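Local coordinates for glycosyl hydrolases family 31 family protein (Aspergillus niger, PDB 6DRU) that releases alpha-xylose from the non-reducing terminal glucose of xyloglucan oligosaccharides, as an alpha-xylosidase of glycosyl hydrolase family 31, at residues 87-99 and 110-124. Residues are numbered along the deposited sequence; the frame is centred on the assembly and turned at random.
Sequences GWGGTTAGYRLSF and LLTNEYAPLKSLNPR. With MAN (alpha-D-mannopyranose), chain I; MAN (alpha-D-mannopyranose), chain B.
Arg96 and Glu114 illustrate how an anion can hold two arginines close together. CB and CG of Arg96 lie beside Glu114 OE1, and a bend at chi2 (-82°) swings CD to 3.4 Å from that oxygen. The chain then extends: NE meets Pro123 CG at 3.5 Å, near Ala116 CB, and Pro123 CG covers one guanidinium face, the Tyr95 ring the opposite. At the tip, NH1 makes a long salt bridge to Glu114 OE1 (3.5 Å); NH2 donates to a water shared with Asn122 OD1, while Asn122 ND2 bonds Ser417 O of the second subunit. Arg96 and Glu114 lie just beyond the Ser98-Asn113 pair of an antiparallel hairpin, strands 98-102 and 108-113, whose end also bonds strand 135-142; 115-124 loops back over the arginine. Arg124, salt-bridged to Glu114, grips Tyr95 O end-on with NH1 and NH2. Arg96 NH1 sits over its guanidinium face, 3.3 Å from Arg124 NH2, planes 72° apart; Glu114 and, from outside, Glu17 probably offset this closeness. Glu114 OE1 also accepts a hydrogen bond from Leu97 N, from above the carboxylate plane. Nearby, a protein-attached glycan is bound: Ala116 N donates to mannose O4 (chain I), Asn113 ND2 to mannose O3 (chain B), with Asn113 OD1 bonded to Ser142.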
loop_
_atom_site.group_PDB
_atom_site.type_symbol
_atom_site.label_atom_id
_atom_site.label_comp_id
_atom_site.label_asym_id
_atom_site.label_seq_id
_atom_site.Cartn_x
_atom_site.Cartn_y
_atom_site.Cartn_z
ATOM N N GLY A 87 -9.887 -25.652 22.122
ATOM C CA GLY A 87 -9.976 -24.236 22.404
ATOM C C GLY A 87 -8.606 -23.615 22.606
ATOM O O GLY A 87 -7.565 -24.225 22.353
ATOM N N TRP A 88 -8.618 -22.370 23.069
ATOM C CA TRP A 88 -7.401 -21.623 23.362
ATOM C C TRP A 88 -7.419 -21.197 24.822
ATOM O O TRP A 88 -8.416 -20.648 25.301
ATOM C CB TRP A 88 -7.262 -20.406 22.443
ATOM C CG TRP A 88 -6.588 -19.243 23.092
ATOM C CD1 TRP A 88 -5.272 -19.146 23.444
ATOM C CD2 TRP A 88 -7.194 -18.001 23.462
ATOM N NE1 TRP A 88 -5.025 -17.922 24.016
ATOM C CE2 TRP A 88 -6.189 -17.200 24.037
ATOM C CE3 TRP A 88 -8.491 -17.489 23.363
ATOM C CZ2 TRP A 88 -6.440 -15.915 24.511
ATOM C CZ3 TRP A 88 -8.738 -16.216 23.833
ATOM C CH2 TRP A 88 -7.719 -15.443 24.400
ATOM N N GLY A 89 -6.317 -21.450 25.522
ATOM C CA GLY A 89 -6.309 -21.289 26.961
ATOM C C GLY A 89 -7.009 -22.456 27.639
ATOM O O GLY A 89 -7.000 -23.589 27.151
ATOM N N GLY A 90 -7.631 -22.170 28.777
ATOM C CA GLY A 90 -8.394 -23.195 29.450
ATOM C C GLY A 90 -9.760 -23.470 28.868
ATOM O O GLY A 90 -10.521 -24.255 29.439
ATOM N N THR A 91 -10.092 -22.848 27.741
ATOM C CA THR A 91 -11.421 -22.984 27.162
ATOM C C THR A 91 -11.594 -24.343 26.493
ATOM O O THR A 91 -10.629 -24.980 26.062
ATOM C CB THR A 91 -11.678 -21.868 26.150
ATOM O OG1 THR A 91 -10.546 -21.735 25.282
ATOM C CG2 THR A 91 -11.911 -20.551 26.868
ATOM N N THR A 92 -12.848 -24.778 26.401
ATOM C CA THR A 92 -13.227 -25.996 25.692
ATOM C C THR A 92 -13.991 -25.591 24.436
ATOM O O THR A 92 -15.172 -25.240 24.504
ATOM C CB THR A 92 -14.069 -26.904 26.583
ATOM O OG1 THR A 92 -13.335 -27.215 27.773
ATOM C CG2 THR A 92 -14.413 -28.192 25.851
ATOM N N ALA A 93 -13.315 -25.643 23.293
ATOM C CA ALA A 93 -13.915 -25.239 22.028
ATOM C C ALA A 93 -13.304 -26.081 20.912
ATOM O O ALA A 93 -12.680 -27.116 21.165
ATOM C CB ALA A 93 -13.724 -23.734 21.806
ATOM N N GLY A 94 -13.498 -25.645 19.670
ATOM C CA GLY A 94 -12.996 -26.389 18.532
ATOM C C GLY A 94 -12.591 -25.539 17.343
ATOM O O GLY A 94 -12.949 -25.854 16.204
ATOM N N TYR A 95 -11.844 -24.462 17.589
ATOM C CA TYR A 95 -11.336 -23.606 16.525
ATOM C C TYR A 95 -9.817 -23.619 16.424
ATOM O O TYR A 95 -9.258 -22.890 15.597
ATOM C CB TYR A 95 -11.831 -22.165 16.717
ATOM C CG TYR A 95 -11.581 -21.608 18.100
ATOM C CD1 TYR A 95 -10.317 -21.169 18.477
ATOM C CD2 TYR A 95 -12.608 -21.517 19.028
ATOM C CE1 TYR A 95 -10.084 -20.667 19.743
ATOM C CE2 TYR A 95 -12.385 -21.007 20.293
ATOM C CZ TYR A 95 -11.123 -20.586 20.648
ATOM O OH TYR A 95 -10.900 -20.083 21.910
ATOM N N ARG A 96 -9.136 -24.418 17.241
ATOM C CA ARG A 96 -7.692 -24.583 17.175
ATOM C C ARG A 96 -7.368 -26.009 16.753
ATOM O O ARG A 96 -8.049 -26.953 17.161
ATOM C CB ARG A 96 -7.039 -24.265 18.523
ATOM C CG ARG A 96 -7.093 -22.796 18.895
ATOM C CD ARG A 96 -5.980 -22.010 18.216
ATOM N NE ARG A 96 -6.208 -20.571 18.292
ATOM C CZ ARG A 96 -6.758 -19.851 17.318
ATOM N NH1 ARG A 96 -7.132 -20.435 16.189
ATOM N NH2 ARG A 96 -6.932 -18.546 17.472
ATOM N N LEU A 97 -6.327 -26.166 15.942
ATOM C CA LEU A 97 -5.979 -27.456 15.366
ATOM C C LEU A 97 -4.793 -28.077 16.096
ATOM O O LEU A 97 -3.868 -27.374 16.513
ATOM C CB LEU A 97 -5.659 -27.317 13.875
ATOM C CG LEU A 97 -6.692 -26.590 13.012
ATOM C CD1 LEU A 97 -6.312 -26.670 11.542
ATOM C CD2 LEU A 97 -8.084 -27.159 13.238
ATOM N N SER A 98 -4.830 -29.402 16.239
ATOM C CA SER A 98 -3.732 -30.170 16.810
ATOM C C SER A 98 -3.687 -31.524 16.119
ATOM O O SER A 98 -4.734 -32.101 15.809
ATOM C CB SER A 98 -3.888 -30.345 18.325
ATOM O OG SER A 98 -5.073 -31.051 18.642
ATOM N N PHE A 99 -2.478 -32.028 15.882
ATOM C CA PHE A 99 -2.270 -33.244 15.106
ATOM C C PHE A 99 -1.464 -34.255 15.909
ATOM O O PHE A 99 -0.393 -33.931 16.433
ATOM C CB PHE A 99 -1.561 -32.929 13.785
ATOM C CG PHE A 99 -2.354 -32.042 12.872
ATOM C CD1 PHE A 99 -3.308 -32.579 12.021
ATOM C CD2 PHE A 99 -2.159 -30.672 12.873
ATOM C CE1 PHE A 99 -4.045 -31.765 11.181
ATOM C CE2 PHE A 99 -2.893 -29.852 12.038
ATOM C CZ PHE A 99 -3.837 -30.400 11.190
ATOM N N LEU A 110 2.074 -36.194 19.917
ATOM C CA LEU A 110 1.714 -34.909 19.330
ATOM C C LEU A 110 2.749 -34.520 18.282
ATOM O O LEU A 110 3.912 -34.263 18.613
ATOM C CB LEU A 110 1.608 -33.835 20.408
ATOM C CG LEU A 110 1.424 -32.422 19.847
ATOM C CD1 LEU A 110 0.047 -32.270 19.221
ATOM C CD2 LEU A 110 1.641 -31.373 20.915
ATOM N N LEU A 111 2.330 -34.479 17.017
ATOM C CA LEU A 111 3.215 -34.014 15.954
ATOM C C LEU A 111 3.424 -32.507 16.041
ATOM O O LEU A 111 4.560 -32.027 16.142
ATOM C CB LEU A 111 2.641 -34.408 14.592
ATOM C CG LEU A 111 2.314 -35.892 14.429
ATOM C CD1 LEU A 111 1.560 -36.117 13.140
ATOM C CD2 LEU A 111 3.581 -36.730 14.460
ATOM N N THR A 112 2.334 -31.744 16.004
ATOM C CA THR A 112 2.358 -30.297 16.173
ATOM C C THR A 112 0.924 -29.813 16.315
ATOM O O THR A 112 -0.019 -30.476 15.874
ATOM C CB THR A 112 3.038 -29.585 14.996
ATOM O OG1 THR A 112 2.999 -28.167 15.208
ATOM C CG2 THR A 112 2.331 -29.918 13.689
ATOM N N ASN A 113 0.773 -28.651 16.942
ATOM C CA ASN A 113 -0.501 -27.953 17.005
ATOM C C ASN A 113 -0.274 -26.488 16.658
ATOM O O ASN A 113 0.860 -26.040 16.469
ATOM C CB ASN A 113 -1.168 -28.105 18.383
ATOM C CG ASN A 113 -0.248 -27.741 19.534
ATOM O OD1 ASN A 113 0.735 -27.024 19.364
ATOM N ND2 ASN A 113 -0.569 -28.243 20.721
ATOM N N GLU A 114 -1.370 -25.739 16.558
ATOM C CA GLU A 114 -1.262 -24.314 16.287
ATOM C C GLU A 114 -0.686 -23.603 17.504
ATOM O O GLU A 114 -1.182 -23.765 18.623
ATOM C CB GLU A 114 -2.625 -23.729 15.917
ATOM C CG GLU A 114 -3.322 -24.463 14.778
ATOM C CD GLU A 114 -4.555 -23.735 14.272
ATOM O OE1 GLU A 114 -5.393 -23.327 15.106
ATOM O OE2 GLU A 114 -4.687 -23.576 13.037
ATOM N N TYR A 115 0.376 -22.830 17.283
ATOM C CA TYR A 115 1.066 -22.148 18.370
ATOM C C TYR A 115 0.157 -21.112 19.014
ATOM O O TYR A 115 0.082 -19.970 18.550
ATOM C CB TYR A 115 2.349 -21.489 17.862
ATOM C CG TYR A 115 3.175 -20.837 18.946
ATOM C CD1 TYR A 115 3.970 -21.598 19.791
ATOM C CD2 TYR A 115 3.162 -19.461 19.123
ATOM C CE1 TYR A 115 4.730 -21.005 20.784
ATOM C CE2 TYR A 115 3.917 -18.860 20.113
ATOM C CZ TYR A 115 4.700 -19.636 20.941
ATOM O OH TYR A 115 5.453 -19.041 21.925
ATOM N N ALA A 116 -0.537 -21.497 20.081
ATOM C CA ALA A 116 -1.457 -20.603 20.785
ATOM C C ALA A 116 -1.371 -20.841 22.286
ATOM O O ALA A 116 -2.299 -21.373 22.905
ATOM C CB ALA A 116 -2.889 -20.792 20.280
ATOM N N PRO A 117 -0.255 -20.442 22.917
ATOM C CA PRO A 117 -0.248 -20.340 24.382
ATOM C C PRO A 117 -1.136 -19.196 24.844
ATOM O O PRO A 117 -1.714 -18.486 24.014
ATOM C CB PRO A 117 1.229 -20.095 24.717
ATOM C CG PRO A 117 1.813 -19.538 23.479
ATOM C CD PRO A 117 1.074 -20.166 22.343
ATOM N N LEU A 118 -1.262 -19.015 26.162
ATOM C CA LEU A 118 -2.206 -18.035 26.692
ATOM C C LEU A 118 -1.939 -16.648 26.122
ATOM O O LEU A 118 -2.853 -15.984 25.619
ATOM C CB LEU A 118 -2.134 -18.009 28.218
ATOM C CG LEU A 118 -3.244 -17.213 28.904
ATOM C CD1 LEU A 118 -4.590 -17.858 28.622
ATOM C CD2 LEU A 118 -2.995 -17.106 30.399
ATOM N N LYS A 119 -0.692 -16.198 26.184
ATOM C CA LYS A 119 -0.297 -14.892 25.664
ATOM C C LYS A 119 0.531 -15.120 24.405
ATOM O O LYS A 119 1.709 -15.481 24.482
ATOM C CB LYS A 119 0.478 -14.101 26.712
ATOM C CG LYS A 119 -0.197 -14.064 28.072
ATOM C CD LYS A 119 -1.385 -13.126 28.063
ATOM C CE LYS A 119 -2.405 -13.517 29.113
ATOM N NZ LYS A 119 -3.517 -12.530 29.185
ATOM N N SER A 120 -0.088 -14.898 23.250
ATOM C CA SER A 120 0.569 -15.071 21.962
ATOM C C SER A 120 -0.338 -14.510 20.879
ATOM O O SER A 120 -1.548 -14.363 21.073
ATOM C CB SER A 120 0.881 -16.544 21.676
ATOM O OG SER A 120 -0.312 -17.286 21.481
ATOM N N LEU A 121 0.262 -14.213 19.731
ATOM C CA LEU A 121 -0.515 -13.740 18.600
ATOM C C LEU A 121 -1.339 -14.883 18.016
ATOM O O LEU A 121 -1.092 -16.064 18.281
ATOM C CB LEU A 121 0.399 -13.142 17.530
ATOM C CG LEU A 121 1.384 -12.075 18.017
ATOM C CD1 LEU A 121 2.562 -11.936 17.056
ATOM C CD2 LEU A 121 0.682 -10.740 18.218
ATOM N N ASN A 122 -2.334 -14.516 17.220
ATOM C CA ASN A 122 -3.235 -15.510 16.661
ATOM C C ASN A 122 -2.462 -16.436 15.728
ATOM O O ASN A 122 -1.743 -15.955 14.840
ATOM C CB ASN A 122 -4.383 -14.837 15.913
ATOM C CG ASN A 122 -5.557 -15.769 15.696
ATOM O OD1 ASN A 122 -5.508 -16.657 14.846
ATOM N ND2 ASN A 122 -6.620 -15.575 16.470
ATOM N N PRO A 123 -2.569 -17.757 15.896
ATOM C CA PRO A 123 -1.810 -18.676 15.029
ATOM C C PRO A 123 -2.222 -18.626 13.566
ATOM O O PRO A 123 -1.511 -19.195 12.727
ATOM C CB PRO A 123 -2.093 -20.054 15.643
ATOM C CG PRO A 123 -3.381 -19.884 16.380
ATOM C CD PRO A 123 -3.378 -18.474 16.896
ATOM N N ARG A 124 -3.339 -17.985 13.233
ATOM C CA ARG A 124 -3.753 -17.744 11.851
ATOM C C ARG A 124 -3.960 -16.239 11.716
ATOM O O ARG A 124 -5.077 -15.739 11.868
ATOM C CB ARG A 124 -5.020 -18.532 11.499
ATOM C CG ARG A 124 -4.884 -20.036 11.688
ATOM C CD ARG A 124 -6.075 -20.788 11.108
ATOM N NE ARG A 124 -7.317 -20.497 11.819
ATOM C CZ ARG A 124 -7.786 -21.221 12.831
ATOM N NH1 ARG A 124 -7.116 -22.281 13.260
ATOM N NH2 ARG A 124 -8.926 -20.881 13.417
HETATM C C1 MAN I . 0.034 -26.253 24.465
HETATM C C2 MAN I . -1.117 -25.409 23.968
HETATM C C3 MAN I . -0.854 -24.994 22.535
HETATM C C4 MAN I . 0.525 -24.388 22.407
HETATM C C5 MAN I . 1.551 -25.292 23.056
HETATM C C6 MAN I . 2.912 -24.636 22.974
HETATM O O2 MAN I . -1.246 -24.264 24.778
HETATM O O3 MAN I . -1.815 -24.047 22.135
HETATM O O4 MAN I . 0.840 -24.235 21.045
HETATM O O5 MAN I . 1.219 -25.499 24.408
HETATM O O6 MAN I . 3.051 -23.726 24.042
HETATM C C1 MAN B . 2.288 -30.225 24.619
HETATM C C2 MAN B . 1.905 -28.861 24.081
HETATM C C3 MAN B . 0.448 -28.568 24.369
HETATM C C4 MAN B . -0.413 -29.743 23.966
HETATM C C5 MAN B . 0.137 -30.992 24.616
HETATM C C6 MAN B . -0.746 -32.180 24.299
HETATM O O2 MAN B . 2.132 -28.801 22.693
HETATM O O3 MAN B . 0.057 -27.427 23.645
HETATM O O4 MAN B . -1.734 -29.524 24.396
HETATM O O5 MAN B . 1.432 -31.225 24.120
HETATM O O6 MAN B . -0.387 -33.266 25.125
HETATM O O HOH W 1 -7.890 -17.811 14.578
#